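Local coordinates for protein peptidase S15/CocE/NonD (Thaumarchaeota archaeon SCGC AB-539-E09, PDB 4PF1) that probably acts as an alpha/beta-hydrolase-fold serine aminopeptidase of the S15 family, cleaving residues from the amino end of peptides, at residues 204-209 with 581-586; 229-234 with 441-446. One frame throughout, in Å; residues are numbered along the deposited sequence.

Overall arrangement
From the N terminus the chain first lays down the six strands of the alpha/beta-hydrolase sheet up to 178-184, then makes a mostly helical excursion before returning to the sheet at 287-292. Helices 204-215 and 231-238, consecutive in this excursion, each meet the later, non-catalytic part of the chain. Contact 2 closes the inner loop, bringing 229-234 to 441-446, which lies between strand 425-430 and helix 462-465. It is nested inside the longer loop closed by contact 1, where 204-209 meets 581-586 between strands 571-577 and 606-625. Their centres lie about 11 Å apart, and the two touch through Glu205, Thr231 and Pro582.

Contact 1: residues 204-209 with 581-586; sequences QEASLP and FPLYDR
Glu205 and Leu583 bring their CA atoms to 5.0 Å where the first turn of helix 204-215 meets an irregular loop, whose peptide bond before Pro582 is cis. Gln204 does most of the touching. Its CG sits between the backbone N and the carbonyl carbon (chi1 49°), and the chain then runs out straight, carrying the amide across the loop. There NE2 donates to Pro582 O at 2.8 Å with an N-H...O angle of 153°; NE2 sits tilted from the plane of the carbonyl, and Pro582 O in turn lies somewhat out of the amide plane. The same nitrogen lies 3.4 Å from Phe581 CE1, the amide and ring planes being 58° apart. On the other branch, Gln204 OE1 rests 3.6 Å from Asp585 CB, a methylene contact; the carboxylate of Asp585 leads away to a salt bridge with Arg534.

Glu205 comes down on the proline instead. Its bent chain brings OE1 to 3.2 Å from Pro582 CG, while OE2 is hydrogen-bonded to Thr231 on the next helix. Leu583 closes the apolar margin, its CD1 reaching Glu205 CB at 4.3 Å and, more loosely, Ala206 CB. Helix 231-238 also takes part, since Tyr235 packs on both Gln204 and Glu205.

This is an interface between the helical region of the catalytic part and a loop of the C-terminal non-catalytic part. A single hydrogen bond joins the two segments, and the rest is van der Waals contact. The buried amide gives one N-H to a main-chain carbonyl, which probably fixes its rotation with the oxygen turned toward Asp585. Glu205, by contrast, lays OE1 and its methylenes against Pro582 and Leu583, so the chemistry implies a join that relies on shape more than on charge.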
ATOM      1  N   GLN A 204     -12.777 -30.058   0.047  1.00 13.78           N
ATOM      2  CA  GLN A 204     -13.374 -29.837   1.372  1.00 13.69           C
ATOM      3  C   GLN A 204     -13.529 -28.345   1.731  1.00 19.57           C
ATOM      4  O   GLN A 204     -14.547 -27.972   2.309  1.00 19.50           O
ATOM      5  CB  GLN A 204     -12.574 -30.568   2.467  1.00 14.51           C
ATOM      6  CG  GLN A 204     -11.062 -30.335   2.413  1.00 17.15           C
ATOM      7  CD  GLN A 204     -10.298 -30.951   3.565  1.00 24.36           C
ATOM      8  OE1 GLN A 204     -10.837 -31.702   4.386  1.00 15.31           O
ATOM      9  NE2 GLN A 204      -9.009 -30.645   3.647  1.00 14.64           N
ATOM     10  N   GLU A 205     -12.539 -27.501   1.373  1.00 17.43           N
ATOM     11  CA  GLU A 205     -12.562 -26.063   1.669  1.00 17.32           C
ATOM     12  C   GLU A 205     -13.622 -25.311   0.857  1.00 21.28           C
ATOM     13  O   GLU A 205     -14.214 -24.357   1.363  1.00 20.99           O
ATOM     14  CB  GLU A 205     -11.191 -25.439   1.417  1.00 18.37           C
ATOM     15  CG  GLU A 205     -10.353 -25.301   2.671  1.00 28.13           C
ATOM     16  CD  GLU A 205      -9.420 -24.108   2.635  1.00 38.04           C
ATOM     17  OE1 GLU A 205      -8.423 -24.157   1.880  1.00 25.95           O
ATOM     18  OE2 GLU A 205      -9.724 -23.097   3.308  1.00 22.32           O
ATOM     19  N   ALA A 206     -13.832 -25.712  -0.402  1.00 17.51           N
ATOM     20  CA  ALA A 206     -14.814 -25.073  -1.273  1.00 17.25           C
ATOM     21  C   ALA A 206     -16.212 -25.666  -1.082  1.00 20.80           C
ATOM     22  O   ALA A 206     -17.197 -25.015  -1.434  1.00 21.26           O
ATOM     23  CB  ALA A 206     -14.387 -25.214  -2.727  1.00 18.00           C
ATOM     24  N   SER A 207     -16.308 -26.891  -0.523  1.00 15.70           N
ATOM     25  CA  SER A 207     -17.593 -27.567  -0.385  1.00 15.17           C
ATOM     26  C   SER A 207     -18.275 -27.350   0.970  1.00 18.65           C
ATOM     27  O   SER A 207     -19.417 -26.893   0.991  1.00 18.12           O
ATOM     28  CB  SER A 207     -17.443 -29.062  -0.649  1.00 17.44           C
ATOM     29  OG  SER A 207     -16.893 -29.301  -1.935  1.00 20.93           O
ATOM     30  N   LEU A 208     -17.612 -27.728   2.088  1.00 15.77           N
ATOM     31  CA  LEU A 208     -18.197 -27.690   3.440  1.00 15.92           C
ATOM     32  C   LEU A 208     -18.700 -26.284   3.870  1.00 18.74           C
ATOM     33  O   LEU A 208     -19.881 -26.183   4.203  1.00 17.44           O
ATOM     34  CB  LEU A 208     -17.241 -28.269   4.501  1.00 16.40           C
ATOM     35  CG  LEU A 208     -16.824 -29.739   4.332  1.00 21.95           C
ATOM     36  CD1 LEU A 208     -15.889 -30.165   5.443  1.00 22.03           C
ATOM     37  CD2 LEU A 208     -18.031 -30.661   4.304  1.00 25.94           C
ATOM     38  N   PRO A 209     -17.876 -25.191   3.856  1.00 15.44           N
ATOM     39  CA  PRO A 209     -18.412 -23.872   4.264  1.00 15.46           C
ATOM     40  C   PRO A 209     -19.549 -23.384   3.363  1.00 19.39           C
ATOM     41  O   PRO A 209     -20.510 -22.795   3.861  1.00 19.08           O
ATOM     42  CB  PRO A 209     -17.193 -22.943   4.171  1.00 17.11           C
ATOM     43  CG  PRO A 209     -16.010 -23.850   4.224  1.00 21.41           C
ATOM     44  CD  PRO A 209     -16.443 -25.096   3.517  1.00 16.97           C
ATOM     45  N   PHE A 581      -3.174 -29.428   0.020  1.00 12.85           N
ATOM     46  CA  PHE A 581      -3.914 -29.189   1.260  1.00 12.02           C
ATOM     47  C   PHE A 581      -3.941 -27.698   1.702  1.00 15.99           C
ATOM     48  O   PHE A 581      -2.965 -26.992   1.469  1.00 15.46           O
ATOM     49  CB  PHE A 581      -3.248 -30.051   2.353  1.00 13.38           C
ATOM     50  CG  PHE A 581      -4.082 -30.347   3.567  1.00 14.22           C
ATOM     51  CD1 PHE A 581      -5.081 -31.313   3.524  1.00 16.41           C
ATOM     52  CD2 PHE A 581      -3.871 -29.664   4.758  1.00 15.97           C
ATOM     53  CE1 PHE A 581      -5.872 -31.574   4.646  1.00 17.13           C
ATOM     54  CE2 PHE A 581      -4.661 -29.927   5.881  1.00 18.68           C
ATOM     55  CZ  PHE A 581      -5.652 -30.886   5.818  1.00 16.68           C
ATOM     56  N   PRO A 582      -5.024 -27.186   2.361  1.00 13.47           N
ATOM     57  CA  PRO A 582      -6.256 -27.872   2.802  1.00 13.48           C
ATOM     58  C   PRO A 582      -7.395 -27.883   1.779  1.00 17.44           C
ATOM     59  O   PRO A 582      -8.451 -28.441   2.080  1.00 17.19           O
ATOM     60  CB  PRO A 582      -6.651 -27.074   4.047  1.00 15.25           C
ATOM     61  CG  PRO A 582      -6.234 -25.669   3.719  1.00 19.45           C
ATOM     62  CD  PRO A 582      -5.005 -25.783   2.830  1.00 14.94           C
ATOM     63  N   LEU A 583      -7.198 -27.264   0.587  1.00 13.86           N
ATOM     64  CA  LEU A 583      -8.213 -27.222  -0.478  1.00 13.21           C
ATOM     65  C   LEU A 583      -8.734 -28.633  -0.757  1.00 14.72           C
ATOM     66  O   LEU A 583      -9.940 -28.854  -0.714  1.00 13.24           O
ATOM     67  CB  LEU A 583      -7.644 -26.573  -1.762  1.00 13.26           C
ATOM     68  CG  LEU A 583      -8.580 -26.477  -2.998  1.00 18.41           C
ATOM     69  CD1 LEU A 583      -9.947 -25.848  -2.645  1.00 18.61           C
ATOM     70  CD2 LEU A 583      -7.923 -25.695  -4.111  1.00 20.64           C
ATOM     71  N   TYR A 584      -7.818 -29.595  -0.948  1.00 10.59           N
ATOM     72  CA  TYR A 584      -8.177 -30.998  -1.134  1.00 10.39           C
ATOM     73  C   TYR A 584      -7.891 -31.774   0.137  1.00 13.61           C
ATOM     74  O   TYR A 584      -6.866 -31.532   0.780  1.00 11.85           O
ATOM     75  CB  TYR A 584      -7.409 -31.609  -2.318  1.00 11.05           C
ATOM     76  CG  TYR A 584      -7.797 -31.010  -3.648  1.00 11.95           C
ATOM     77  CD1 TYR A 584      -7.110 -29.919  -4.171  1.00 13.12           C
ATOM     78  CD2 TYR A 584      -8.881 -31.505  -4.366  1.00 12.78           C
ATOM     79  CE1 TYR A 584      -7.484 -29.344  -5.384  1.00 13.53           C
ATOM     80  CE2 TYR A 584      -9.252 -30.950  -5.588  1.00 13.57           C
ATOM     81  CZ  TYR A 584      -8.561 -29.858  -6.084  1.00 19.63           C
ATOM     82  OH  TYR A 584      -8.932 -29.303  -7.280  1.00 18.78           O
ATOM     83  N   ASP A 585      -8.785 -32.710   0.514  1.00 11.41           N
ATOM     84  CA  ASP A 585      -8.536 -33.543   1.690  1.00 11.39           C
ATOM     85  C   ASP A 585      -7.389 -34.521   1.379  1.00 16.08           C
ATOM     86  O   ASP A 585      -7.133 -34.816   0.208  1.00 15.38           O
ATOM     87  CB  ASP A 585      -9.812 -34.278   2.161  1.00 13.33           C
ATOM     88  CG  ASP A 585     -10.412 -35.286   1.195  1.00 18.33           C
ATOM     89  OD1 ASP A 585     -10.058 -35.251  -0.003  1.00 17.32           O
ATOM     90  OD2 ASP A 585     -11.270 -36.076   1.627  1.00 25.35           O
ATOM     91  N   ARG A 586      -6.656 -34.952   2.410  1.00 13.31           N
ATOM     92  CA  ARG A 586      -5.510 -35.844   2.223  1.00 13.37           C
ATOM     93  C   ARG A 586      -5.928 -37.232   1.821  1.00 18.32           C
ATOM     94  O   ARG A 586      -6.886 -37.783   2.378  1.00 18.72           O
ATOM     95  CB  ARG A 586      -4.680 -35.962   3.509  1.00 12.50           C
ATOM     96  CG  ARG A 586      -4.130 -34.660   4.045  1.00 18.66           C
ATOM     97  CD  ARG A 586      -3.651 -34.824   5.473  1.00 19.95           C
ATOM     98  NE  ARG A 586      -4.702 -35.323   6.366  1.00 16.50           N
ATOM     99  CZ  ARG A 586      -4.486 -36.148   7.387  1.00 24.55           C
ATOM    100  NH1 ARG A 586      -3.260 -36.581   7.652  1.00 10.30           N
ATOM    101  NH2 ARG A 586      -5.493 -36.552   8.144  1.00 17.18           N
TER

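Contact 2: residues 229-234 with 441-446; sequences YDTYDA and RPTIPS
Asp230, the N-cap residue of helix 231-238, joins with Asp233 and Arg441 in a salt-bridge network between the catalytic part and a loop of the C-terminal non-catalytic part. The ionic contacts centre on Arg441, which grips Asp230 OD2 side-on: NE approaches the syn lone pair at 2.8 Å, and NH1 gives a second bond to the same oxygen. The carboxylate and guanidinium planes are nearly coplanar, 18° apart. NH1 also reaches Asp233 OD2 at 2.9 Å, while Asp233 OD1 pairs with Arg237. Cutting Arg441 back to an alanine is likely to leave the carboxylates of Asp230 and Asp233 without their shared positive charge and to strip Tyr232 of the chain lying over one ring face.

Aromatic contacts flank the polar centre. The guanidinium of Arg441 lies over Tyr232 CD1, and Arg441 CD makes a CH-pi contact with that ring. With chi1 at -176°, the Tyr229 ring swings opposite the main-chain N and runs alongside Ile444, whose CG2 sits over one face; Pro442 CG lies at the edge. Arg462 of the second subunit packs on Arg441 and Pro442, so this contact forms part of a subunit interface.

Hydrogen bonds to Thr443 form the last group. Its backbone N donates to Asp230 OD1 at 2.7 Å on the anti side, so the two carboxylate oxygens hold different partners. Thr231 N returns a nearly straight bond to Thr443 O (173°). Thr231 OG1 and Thr443 OG1 share a hydrogen bond of 2.7 Å, in which either may be the donor.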
ATOM      1  N   TYR A 229      -7.423 -19.127  12.331  1.00 15.44           N
ATOM      2  CA  TYR A 229      -7.205 -18.254  11.172  1.00 13.96           C
ATOM      3  C   TYR A 229      -6.638 -19.066   9.996  1.00 16.27           C
ATOM      4  O   TYR A 229      -7.169 -18.994   8.886  1.00 15.24           O
ATOM      5  CB  TYR A 229      -6.268 -17.081  11.540  1.00 14.96           C
ATOM      6  CG  TYR A 229      -6.078 -16.075  10.423  1.00 16.00           C
ATOM      7  CD1 TYR A 229      -7.090 -15.178  10.083  1.00 17.31           C
ATOM      8  CD2 TYR A 229      -4.878 -16.005   9.718  1.00 16.24           C
ATOM      9  CE1 TYR A 229      -6.919 -14.249   9.057  1.00 17.01           C
ATOM     10  CE2 TYR A 229      -4.693 -15.074   8.696  1.00 16.68           C
ATOM     11  CZ  TYR A 229      -5.714 -14.196   8.371  1.00 22.76           C
ATOM     12  OH  TYR A 229      -5.537 -13.287   7.358  1.00 22.81           O
ATOM     13  N   ASP A 230      -5.588 -19.871  10.255  1.00 12.69           N
ATOM     14  CA  ASP A 230      -4.963 -20.729   9.247  1.00 11.24           C
ATOM     15  C   ASP A 230      -5.809 -22.004   9.053  1.00 13.70           C
ATOM     16  O   ASP A 230      -5.908 -22.825   9.967  1.00 13.41           O
ATOM     17  CB  ASP A 230      -3.518 -21.068   9.665  1.00 13.22           C
ATOM     18  CG  ASP A 230      -2.698 -21.829   8.637  1.00 21.07           C
ATOM     19  OD1 ASP A 230      -3.027 -21.749   7.433  1.00 19.97           O
ATOM     20  OD2 ASP A 230      -1.706 -22.472   9.033  1.00 29.26           O
ATOM     21  N   THR A 231      -6.428 -22.155   7.866  1.00 10.17           N
ATOM     22  CA  THR A 231      -7.307 -23.296   7.549  1.00 10.12           C
ATOM     23  C   THR A 231      -6.518 -24.606   7.443  1.00 13.04           C
ATOM     24  O   THR A 231      -7.059 -25.661   7.769  1.00 11.87           O
ATOM     25  CB  THR A 231      -8.130 -23.036   6.277  1.00 17.81           C
ATOM     26  OG1 THR A 231      -7.252 -22.830   5.168  1.00 17.53           O
ATOM     27  CG2 THR A 231      -9.081 -21.851   6.426  1.00 17.20           C
ATOM     28  N   TYR A 232      -5.240 -24.533   7.004  1.00 10.21           N
ATOM     29  CA  TYR A 232      -4.336 -25.688   6.902  1.00 10.04           C
ATOM     30  C   TYR A 232      -4.306 -26.437   8.238  1.00 16.22           C
ATOM     31  O   TYR A 232      -4.535 -27.645   8.273  1.00 16.02           O
ATOM     32  CB  TYR A 232      -2.922 -25.218   6.501  1.00 10.71           C
ATOM     33  CG  TYR A 232      -1.903 -26.334   6.372  1.00 11.80           C
ATOM     34  CD1 TYR A 232      -1.272 -26.863   7.497  1.00 13.61           C
ATOM     35  CD2 TYR A 232      -1.530 -26.825   5.124  1.00 12.47           C
ATOM     36  CE1 TYR A 232      -0.325 -27.878   7.387  1.00 14.84           C
ATOM     37  CE2 TYR A 232      -0.569 -27.829   5.000  1.00 13.57           C
ATOM     38  CZ  TYR A 232       0.026 -28.358   6.136  1.00 21.28           C
ATOM     39  OH  TYR A 232       0.968 -29.350   6.032  1.00 22.16           O
ATOM     40  N   ASP A 233      -4.077 -25.692   9.337  1.00 14.72           N
ATOM     41  CA  ASP A 233      -4.043 -26.205  10.698  1.00 15.65           C
ATOM     42  C   ASP A 233      -5.389 -26.813  11.104  1.00 19.09           C
ATOM     43  O   ASP A 233      -5.422 -27.936  11.612  1.00 20.17           O
ATOM     44  CB  ASP A 233      -3.661 -25.078  11.666  1.00 18.33           C
ATOM     45  CG  ASP A 233      -2.448 -25.392  12.501  1.00 33.64           C
ATOM     46  OD1 ASP A 233      -2.596 -26.110  13.511  1.00 36.30           O
ATOM     47  OD2 ASP A 233      -1.348 -24.923  12.146  1.00 40.70           O
ATOM     48  N   ALA A 234      -6.496 -26.086  10.843  1.00 14.03           N
ATOM     49  CA  ALA A 234      -7.865 -26.497  11.192  1.00 13.62           C
ATOM     50  C   ALA A 234      -8.271 -27.830  10.550  1.00 16.37           C
ATOM     51  O   ALA A 234      -8.720 -28.727  11.260  1.00 15.20           O
ATOM     52  CB  ALA A 234      -8.858 -25.408  10.800  1.00 14.06           C
ATOM     53  N   ARG A 441       1.479 -20.541   3.545  1.00 13.68           N
ATOM     54  CA  ARG A 441       0.682 -20.367   4.752  1.00 13.62           C
ATOM     55  C   ARG A 441       0.827 -18.946   5.310  1.00 17.98           C
ATOM     56  O   ARG A 441       1.847 -18.302   5.055  1.00 17.79           O
ATOM     57  CB  ARG A 441       1.033 -21.433   5.792  1.00 12.18           C
ATOM     58  CG  ARG A 441       0.257 -22.716   5.538  1.00 17.26           C
ATOM     59  CD  ARG A 441       0.803 -23.877   6.318  1.00 25.68           C
ATOM     60  NE  ARG A 441       0.336 -23.873   7.701  1.00 29.68           N
ATOM     61  CZ  ARG A 441       0.943 -24.518   8.688  1.00 40.41           C
ATOM     62  NH1 ARG A 441       0.447 -24.481   9.916  1.00 27.73           N
ATOM     63  NH2 ARG A 441       2.052 -25.212   8.454  1.00 26.26           N
ATOM     64  N   PRO A 442      -0.223 -18.385   5.975  1.00 14.23           N
ATOM     65  CA  PRO A 442      -1.505 -19.020   6.355  1.00 13.87           C
ATOM     66  C   PRO A 442      -2.524 -19.130   5.211  1.00 16.27           C
ATOM     67  O   PRO A 442      -2.681 -18.198   4.416  1.00 14.51           O
ATOM     68  CB  PRO A 442      -2.021 -18.101   7.469  1.00 16.10           C
ATOM     69  CG  PRO A 442      -1.485 -16.745   7.103  1.00 20.39           C
ATOM     70  CD  PRO A 442      -0.121 -17.010   6.510  1.00 15.93           C
ATOM     71  N   THR A 443      -3.222 -20.277   5.132  1.00 13.58           N
ATOM     72  CA  THR A 443      -4.282 -20.464   4.134  1.00 13.80           C
ATOM     73  C   THR A 443      -5.601 -20.015   4.760  1.00 18.26           C
ATOM     74  O   THR A 443      -5.920 -20.409   5.887  1.00 17.25           O
ATOM     75  CB  THR A 443      -4.339 -21.906   3.600  1.00 21.62           C
ATOM     76  OG1 THR A 443      -4.628 -22.801   4.673  1.00 22.73           O
ATOM     77  CG2 THR A 443      -3.055 -22.320   2.878  1.00 20.65           C
ATOM     78  N   ILE A 444      -6.338 -19.151   4.056  1.00 15.34           N
ATOM     79  CA  ILE A 444      -7.596 -18.594   4.566  1.00 15.64           C
ATOM     80  C   ILE A 444      -8.762 -18.909   3.602  1.00 20.10           C
ATOM     81  O   ILE A 444      -8.508 -19.220   2.434  1.00 19.54           O
ATOM     82  CB  ILE A 444      -7.452 -17.062   4.838  1.00 18.76           C
ATOM     83  CG1 ILE A 444      -7.085 -16.275   3.550  1.00 18.95           C
ATOM     84  CG2 ILE A 444      -6.456 -16.799   5.983  1.00 19.23           C
ATOM     85  CD1 ILE A 444      -7.164 -14.752   3.677  1.00 25.63           C
ATOM     86  N   PRO A 445     -10.045 -18.844   4.058  1.00 17.11           N
ATOM     87  CA  PRO A 445     -11.157 -19.147   3.146  1.00 16.76           C
ATOM     88  C   PRO A 445     -11.288 -18.129   2.008  1.00 20.30           C
ATOM     89  O   PRO A 445     -10.832 -16.987   2.129  1.00 18.83           O
ATOM     90  CB  PRO A 445     -12.389 -19.117   4.062  1.00 18.87           C
ATOM     91  CG  PRO A 445     -11.859 -19.209   5.453  1.00 23.50           C
ATOM     92  CD  PRO A 445     -10.545 -18.513   5.408  1.00 19.15           C
ATOM     93  N   SER A 446     -11.924 -18.559   0.906  1.00 18.05           N
ATOM     94  CA  SER A 446     -12.138 -17.782  -0.320  1.00 18.36           C
ATOM     95  C   SER A 446     -12.966 -16.505  -0.096  1.00 24.02           C
ATOM     96  O   SER A 446     -12.761 -15.518  -0.804  1.00 24.17           O
ATOM     97  CB  SER A 446     -12.826 -18.651  -1.370  1.00 21.40           C
ATOM     98  OG  SER A 446     -14.103 -19.082  -0.931  1.00 30.62           O
TER